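PDB 3OON: outer membrane protein (Tpn50) from Borrelia burgdorferi, which probably binds peptidoglycan through this OmpA-like C-terminal domain, linking the outer membrane to the cell wall, as in other members of the OmpA family. Local coordinates for residues A[18-23]-A[27-32]; A[57-60]-A[65-68]. All coordinates share one frame; numbering follows the deposited sequence. Where two conformers were deposited one is given.

Contact 1 of 2, residues A[18-23]-A[27-32]; sequences DIEFYP and QILQKE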
loop_
_atom_site.group_PDB
_atom_site.type_symbol
_atom_site.label_atom_id
_atom_site.label_comp_id
_atom_site.label_asym_id
_atom_site.label_seq_id
_atom_site.Cartn_x
_atom_site.Cartn_y
_atom_site.Cartn_z
ATOM N N ASP A 18 -7.814 -7.044 -4.130
ATOM C CA ASP A 18 -8.768 -7.971 -4.730
ATOM C C ASP A 18 -8.719 -7.919 -6.249
ATOM O O ASP A 18 -8.700 -6.844 -6.860
ATOM C CB ASP A 18 -10.188 -7.758 -4.202
ATOM C CG ASP A 18 -10.773 -6.443 -4.639
ATOM O OD1 ASP A 18 -10.019 -5.621 -5.187
ATOM O OD2 ASP A 18 -11.988 -6.229 -4.441
ATOM N N ILE A 19 -8.698 -9.109 -6.834
ATOM C CA ILE A 19 -8.496 -9.302 -8.265
ATOM C C ILE A 19 -9.747 -9.964 -8.773
ATOM O O ILE A 19 -10.188 -10.971 -8.209
ATOM C CB ILE A 19 -7.292 -10.246 -8.548
ATOM C CG1 ILE A 19 -5.962 -9.605 -8.127
ATOM C CG2 ILE A 19 -7.271 -10.711 -10.027
ATOM C CD1 ILE A 19 -5.483 -8.432 -9.002
ATOM N N GLU A 20 -10.322 -9.403 -9.833
ATOM C CA GLU A 20 -11.463 -10.017 -10.483
ATOM C C GLU A 20 -10.997 -11.217 -11.285
ATOM O O GLU A 20 -10.135 -11.090 -12.163
ATOM C CB GLU A 20 -12.171 -9.016 -11.391
ATOM C CG GLU A 20 -12.902 -7.934 -10.629
ATOM C CD GLU A 20 -13.916 -7.178 -11.473
ATOM O OE1 GLU A 20 -14.605 -7.796 -12.312
ATOM O OE2 GLU A 20 -14.029 -5.954 -11.277
ATOM N N PHE A 21 -11.539 -12.382 -10.938
ATOM C CA PHE A 21 -11.378 -13.601 -11.715
ATOM C C PHE A 21 -12.719 -13.924 -12.349
ATOM O O PHE A 21 -13.768 -13.630 -11.776
ATOM C CB PHE A 21 -10.973 -14.773 -10.812
ATOM C CG PHE A 21 -9.585 -14.667 -10.257
ATOM C CD1 PHE A 21 -8.487 -15.100 -10.999
ATOM C CD2 PHE A 21 -9.374 -14.159 -8.984
ATOM C CE1 PHE A 21 -7.188 -15.012 -10.473
ATOM C CE2 PHE A 21 -8.086 -14.067 -8.452
ATOM C CZ PHE A 21 -6.995 -14.490 -9.197
ATOM N N TYR A 22 -12.697 -14.523 -13.529
ATOM C CA TYR A 22 -13.938 -15.010 -14.114
ATOM C C TYR A 22 -14.524 -16.098 -13.212
ATOM O O TYR A 22 -13.769 -16.805 -12.542
ATOM C CB TYR A 22 -13.696 -15.507 -15.532
ATOM C CG TYR A 22 -13.481 -14.377 -16.519
ATOM C CD1 TYR A 22 -14.546 -13.554 -16.913
ATOM C CD2 TYR A 22 -12.222 -14.127 -17.056
ATOM C CE1 TYR A 22 -14.354 -12.513 -17.823
ATOM C CE2 TYR A 22 -12.018 -13.088 -17.967
ATOM C CZ TYR A 22 -13.091 -12.287 -18.347
ATOM O OH TYR A 22 -12.901 -11.255 -19.244
ATOM N N PRO A 23 -15.869 -16.226 -13.181
ATOM C CA PRO A 23 -16.530 -17.103 -12.207
ATOM C C PRO A 23 -15.927 -18.502 -12.191
ATOM O O PRO A 23 -15.725 -19.093 -13.257
ATOM C CB PRO A 23 -17.981 -17.169 -12.702
ATOM C CG PRO A 23 -18.173 -15.941 -13.523
ATOM C CD PRO A 23 -16.829 -15.577 -14.093
ATOM N N GLN A 27 -8.607 -17.489 -14.130
ATOM C CA GLN A 27 -8.240 -16.556 -15.187
ATOM C C GLN A 27 -8.527 -15.115 -14.761
ATOM O O GLN A 27 -9.648 -14.773 -14.386
ATOM C CB GLN A 27 -8.921 -16.919 -16.511
ATOM C CG GLN A 27 -7.996 -16.716 -17.717
ATOM C CD GLN A 27 -8.450 -17.454 -18.975
ATOM O OE1 GLN A 27 -9.004 -18.557 -18.915
ATOM N NE2 GLN A 27 -8.195 -16.847 -20.128
ATOM N N ILE A 28 -7.483 -14.296 -14.787
ATOM C CA ILE A 28 -7.542 -12.886 -14.394
ATOM C C ILE A 28 -8.177 -12.072 -15.517
ATOM O O ILE A 28 -7.803 -12.228 -16.680
ATOM C CB ILE A 28 -6.103 -12.338 -14.109
ATOM C CG1 ILE A 28 -5.397 -13.178 -13.033
ATOM C CG2 ILE A 28 -6.143 -10.883 -13.686
ATOM C CD1 ILE A 28 -3.866 -13.158 -13.117
ATOM N N LEU A 29 -9.150 -11.220 -15.178
ATOM C CA LEU A 29 -9.722 -10.287 -16.158
ATOM C C LEU A 29 -8.659 -9.332 -16.681
ATOM O O LEU A 29 -7.803 -8.863 -15.927
ATOM C CB LEU A 29 -10.877 -9.480 -15.559
ATOM C CG LEU A 29 -12.299 -10.018 -15.733
ATOM C CD1 LEU A 29 -12.551 -11.204 -14.804
ATOM C CD2 LEU A 29 -13.307 -8.921 -15.474
ATOM N N GLN A 30 -8.730 -9.050 -17.982
ATOM C CA GLN A 30 -7.748 -8.219 -18.680
ATOM C C GLN A 30 -7.444 -6.898 -17.965
ATOM O O GLN A 30 -6.286 -6.490 -17.849
ATOM C CB GLN A 30 -8.243 -7.937 -20.109
ATOM C CG GLN A 30 -7.316 -7.060 -20.939
ATOM C CD GLN A 30 -6.115 -7.823 -21.489
ATOM O OE1 GLN A 30 -5.744 -8.885 -20.983
ATOM N NE2 GLN A 30 -5.506 -7.281 -22.537
ATOM N N LYS A 31 -8.495 -6.242 -17.487
ATOM C CA LYS A 31 -8.380 -4.926 -16.874
ATOM C C LYS A 31 -7.588 -4.931 -15.564
ATOM O O LYS A 31 -7.189 -3.867 -15.085
ATOM C CB LYS A 31 -9.769 -4.326 -16.635
ATOM C CG LYS A 31 -10.597 -5.074 -15.592
ATOM C CD LYS A 31 -11.899 -4.355 -15.317
ATOM C CE LYS A 31 -12.711 -5.094 -14.284
ATOM N NZ LYS A 31 -14.130 -4.631 -14.278
ATOM N N GLU A 32 -7.365 -6.117 -14.992
ATOM C CA GLU A 32 -6.705 -6.229 -13.691
ATOM C C GLU A 32 -5.180 -6.198 -13.784
ATOM O O GLU A 32 -4.499 -6.019 -12.775
ATOM C CB GLU A 32 -7.158 -7.501 -12.939
ATOM C CG GLU A 32 -8.661 -7.615 -12.631
ATOM C CD GLU A 32 -9.139 -6.585 -11.627
ATOM O OE1 GLU A 32 -9.135 -5.386 -11.965
ATOM O OE2 GLU A 32 -9.520 -6.964 -10.502
HETATM O O HOH W 1 -10.266 -5.239 -8.754
#
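The phenol ring of Y22 carries the methyl CD1 of L29 on one face, 3.5 Å from the ring centroid and 1° off its normal, a nearly central CH-pi contact; CG of L29 also lies over this face, toward CZ. The F21 ring is used differently. I19 CG2, its neighbour two residues back, lies over one face, displaced toward the rim, while I28 runs alongside the F21 side chain and brings CG1 to 3.6 Å from CE1. The same methyl of I19 also meets I28 CG2, so three apolar side chains close together.

The two backbones form a single antiparallel bridge, F21 opposite I28 as a non-hydrogen-bonded pair, flanked by two hydrogen bonds: L29 N to E20 O and Y22 N to Q27 O, both 3.2 Å. Further along, a carboxylate takes over from the backbone. The E32 side chain folds back at chi2 (-67°), and its OE2 accepts a short, straight bond from E20 N (2.7 Å, 168°) on the anti side. A water bridges OE2 to D18 O, giving OE2 of the buried E32 a second partner. The E20 side chain, which passes E32 OE2 with its CB and CG, ends with OE2 3.3 Å from K31 NZ, a salt bridge whose hydrogen bond is weak; the lysine may offset some of the like charge where E20 OE2 and E32 OE2 are 4.7 Å apart.

The contact closes the turn between strand 12-20 and helix 33-45. I19 and I28 pack against I36 and against I77 of helix 63-83, whereas I19 pairs through its backbone with R115 of strand 114-122 and F21 with K113, just before that strand.

Contact 2 of 2, residues A[57-60]-A[65-68]; sequences TEQF and EMHE. With SO4 (sulfate ion), chain B.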
loop_
_atom_site.group_PDB
_atom_site.type_symbol
_atom_site.label_atom_id
_atom_site.label_comp_id
_atom_site.label_asym_id
_atom_site.label_seq_id
_atom_site.Cartn_x
_atom_site.Cartn_y
_atom_site.Cartn_z
ATOM N N THR A 57 -10.831 -18.873 -2.326
ATOM C CA THR A 57 -12.112 -19.066 -2.972
ATOM C C THR A 57 -13.188 -18.655 -1.981
ATOM O O THR A 57 -12.905 -18.441 -0.802
ATOM C CB THR A 57 -12.339 -20.534 -3.369
ATOM O OG1 THR A 57 -12.071 -21.371 -2.239
ATOM C CG2 THR A 57 -11.418 -20.937 -4.503
ATOM N N GLU A 58 -14.422 -18.562 -2.467
ATOM C CA GLU A 58 -15.553 -18.200 -1.616
ATOM C C GLU A 58 -16.583 -19.320 -1.501
ATOM O O GLU A 58 -17.205 -19.484 -0.449
ATOM C CB GLU A 58 -16.201 -16.916 -2.121
ATOM C CG GLU A 58 -15.275 -15.712 -2.006
ATOM C CD GLU A 58 -15.951 -14.390 -2.302
ATOM O OE1 GLU A 58 -17.088 -14.384 -2.830
ATOM O OE2 GLU A 58 -15.328 -13.344 -2.010
ATOM N N GLN A 59 -16.748 -20.080 -2.582
ATOM C CA GLN A 59 -17.752 -21.152 -2.673
ATOM C C GLN A 59 -17.462 -22.250 -1.659
ATOM O O GLN A 59 -16.305 -22.562 -1.382
ATOM C CB GLN A 59 -17.727 -21.736 -4.094
ATOM C CG GLN A 59 -18.798 -22.739 -4.446
ATOM C CD GLN A 59 -18.765 -23.139 -5.920
ATOM O OE1 GLN A 59 -19.676 -22.802 -6.679
ATOM N NE2 GLN A 59 -17.719 -23.854 -6.330
ATOM N N PHE A 60 -18.505 -22.838 -1.086
ATOM C CA PHE A 60 -18.256 -23.996 -0.250
ATOM C C PHE A 60 -18.338 -25.293 -1.046
ATOM O O PHE A 60 -19.288 -26.071 -0.952
ATOM C CB PHE A 60 -19.034 -23.955 1.074
ATOM C CG PHE A 60 -18.360 -23.084 2.110
ATOM C CD1 PHE A 60 -17.255 -23.561 2.826
ATOM C CD2 PHE A 60 -18.766 -21.763 2.310
ATOM C CE1 PHE A 60 -16.603 -22.757 3.757
ATOM C CE2 PHE A 60 -18.117 -20.941 3.244
ATOM C CZ PHE A 60 -17.031 -21.441 3.967
ATOM N N GLU A 65 -10.963 -29.508 -4.211
ATOM C CA GLU A 65 -11.280 -28.699 -5.383
ATOM C C GLU A 65 -11.070 -27.208 -5.103
ATOM O O GLU A 65 -10.489 -26.486 -5.931
ATOM C CB GLU A 65 -12.716 -28.940 -5.829
ATOM C CG GLU A 65 -13.020 -28.379 -7.209
ATOM C CD GLU A 65 -14.358 -28.839 -7.762
ATOM O OE1 GLU A 65 -14.874 -29.891 -7.311
ATOM O OE2 GLU A 65 -14.885 -28.145 -8.663
HETATM N N MSE A 66 -11.545 -26.747 -3.945
HETATM C CA MSE A 66 -11.381 -25.335 -3.587
HETATM C C MSE A 66 -9.918 -25.014 -3.328
HETATM O O MSE A 66 -9.433 -23.941 -3.698
HETATM C CB MSE A 66 -12.259 -24.933 -2.401
HETATM C CG MSE A 66 -13.760 -25.078 -2.662
HETATM SE SE MSE A 66 -14.444 -24.070 -4.206
HETATM C CE MSE A 66 -14.464 -25.476 -5.541
ATOM N N HIS A 67 -9.206 -25.945 -2.703
ATOM C CA HIS A 67 -7.787 -25.743 -2.495
ATOM C C HIS A 67 -7.043 -25.556 -3.824
ATOM O O HIS A 67 -6.266 -24.608 -3.982
ATOM C CB HIS A 67 -7.162 -26.875 -1.685
ATOM C CG HIS A 67 -5.683 -26.730 -1.547
ATOM N ND1 HIS A 67 -4.796 -27.397 -2.359
ATOM C CD2 HIS A 67 -4.940 -25.934 -0.747
ATOM C CE1 HIS A 67 -3.563 -27.037 -2.044
ATOM N NE2 HIS A 67 -3.623 -26.154 -1.066
ATOM N N GLU A 68 -7.278 -26.467 -4.764
ATOM C CA GLU A 68 -6.647 -26.395 -6.074
ATOM C C GLU A 68 -6.953 -25.079 -6.785
ATOM O O GLU A 68 -6.040 -24.402 -7.255
ATOM C CB GLU A 68 -7.045 -27.590 -6.947
ATOM C CG GLU A 68 -6.364 -27.615 -8.327
ATOM C CD GLU A 68 -4.836 -27.786 -8.271
ATOM O OE1 GLU A 68 -4.276 -28.158 -7.211
ATOM O OE2 GLU A 68 -4.185 -27.555 -9.311
HETATM S S SO4 B . -15.155 -19.042 -6.000
HETATM O O1 SO4 B . -16.431 -18.356 -6.189
HETATM O O2 SO4 B . -14.204 -18.160 -5.334
HETATM O O3 SO4 B . -15.402 -20.221 -5.171
HETATM O O4 SO4 B . -14.651 -19.463 -7.302
#
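T57 meets selenomethionine M66 through its hydroxyl, OG1 lying 3.6 Å from M66 CB, with the two side chains crossing at about a right angle. Chi1 of 50° sets OG1 between the backbone N and the carbonyl carbon; the hydroxyl hydrogen-bonds to S99 OG, so its approach to M66 is van der Waals in kind. The methyl CG2 of T57 approaches the helix backbone instead, 3.7 Å from M66 O.

At E58 the chain turns its amide to a sulfate ion, probably from the crystallisation liquor. E58 N donates to O2 of the sulfate at 2.9 Å and more weakly to O3. The E58 CB points away from the helix, and its carboxylate has a long, weak ion pair with R115.

Q59 adds a second amide, its N donating to sulfate O3 at 2.9 Å (157°). Its carbonyl oxygen lies 3.7 Å from M66 SE, but its hydrogen bond is with S99 OG, the hydroxyl that also holds T57. The extended Q59 side chain brings NE2 to 3.7 Å from the M66 CE methyl, crossing the selenomethionine, which is bent at chi2 (-57°) and chi3.

No hydrogen bond joins the two segments directly: the M66 side chain packs against T57 and Q59 by van der Waals contact alone, while the T57 hydroxyl and Q59 carbonyl bond to S99, and the E58 and Q59 amides to the anion. Two consecutive amides, completed by R73 and R115, make a site suited to a negatively charged oxygen group. This is consistent with the sulfate marking where OmpA-like domains hold a carboxylate of the peptidoglycan peptide.

How the contacts relate
Contacts 1 and 2 follow one another along the chain without touching: their centres are 16 Å apart and their nearest atoms about 8 Å. Helix 63-83 and strand 114-122 connect them. The helix supplies M66 to contact 2 and, further along, A76 and I77 to the apolar side of contact 1. R73 and R115, both bonded to the sulfate of contact 2, are also touched by the F21 side chain of contact 1. N24, in the turn between segments 18-23 and 27-32, meets Q59. Contact 1 thus adjoins the probable peptidoglycan-binding site through the two arginines, whereas contact 2 includes the loop whose amides bind the anion.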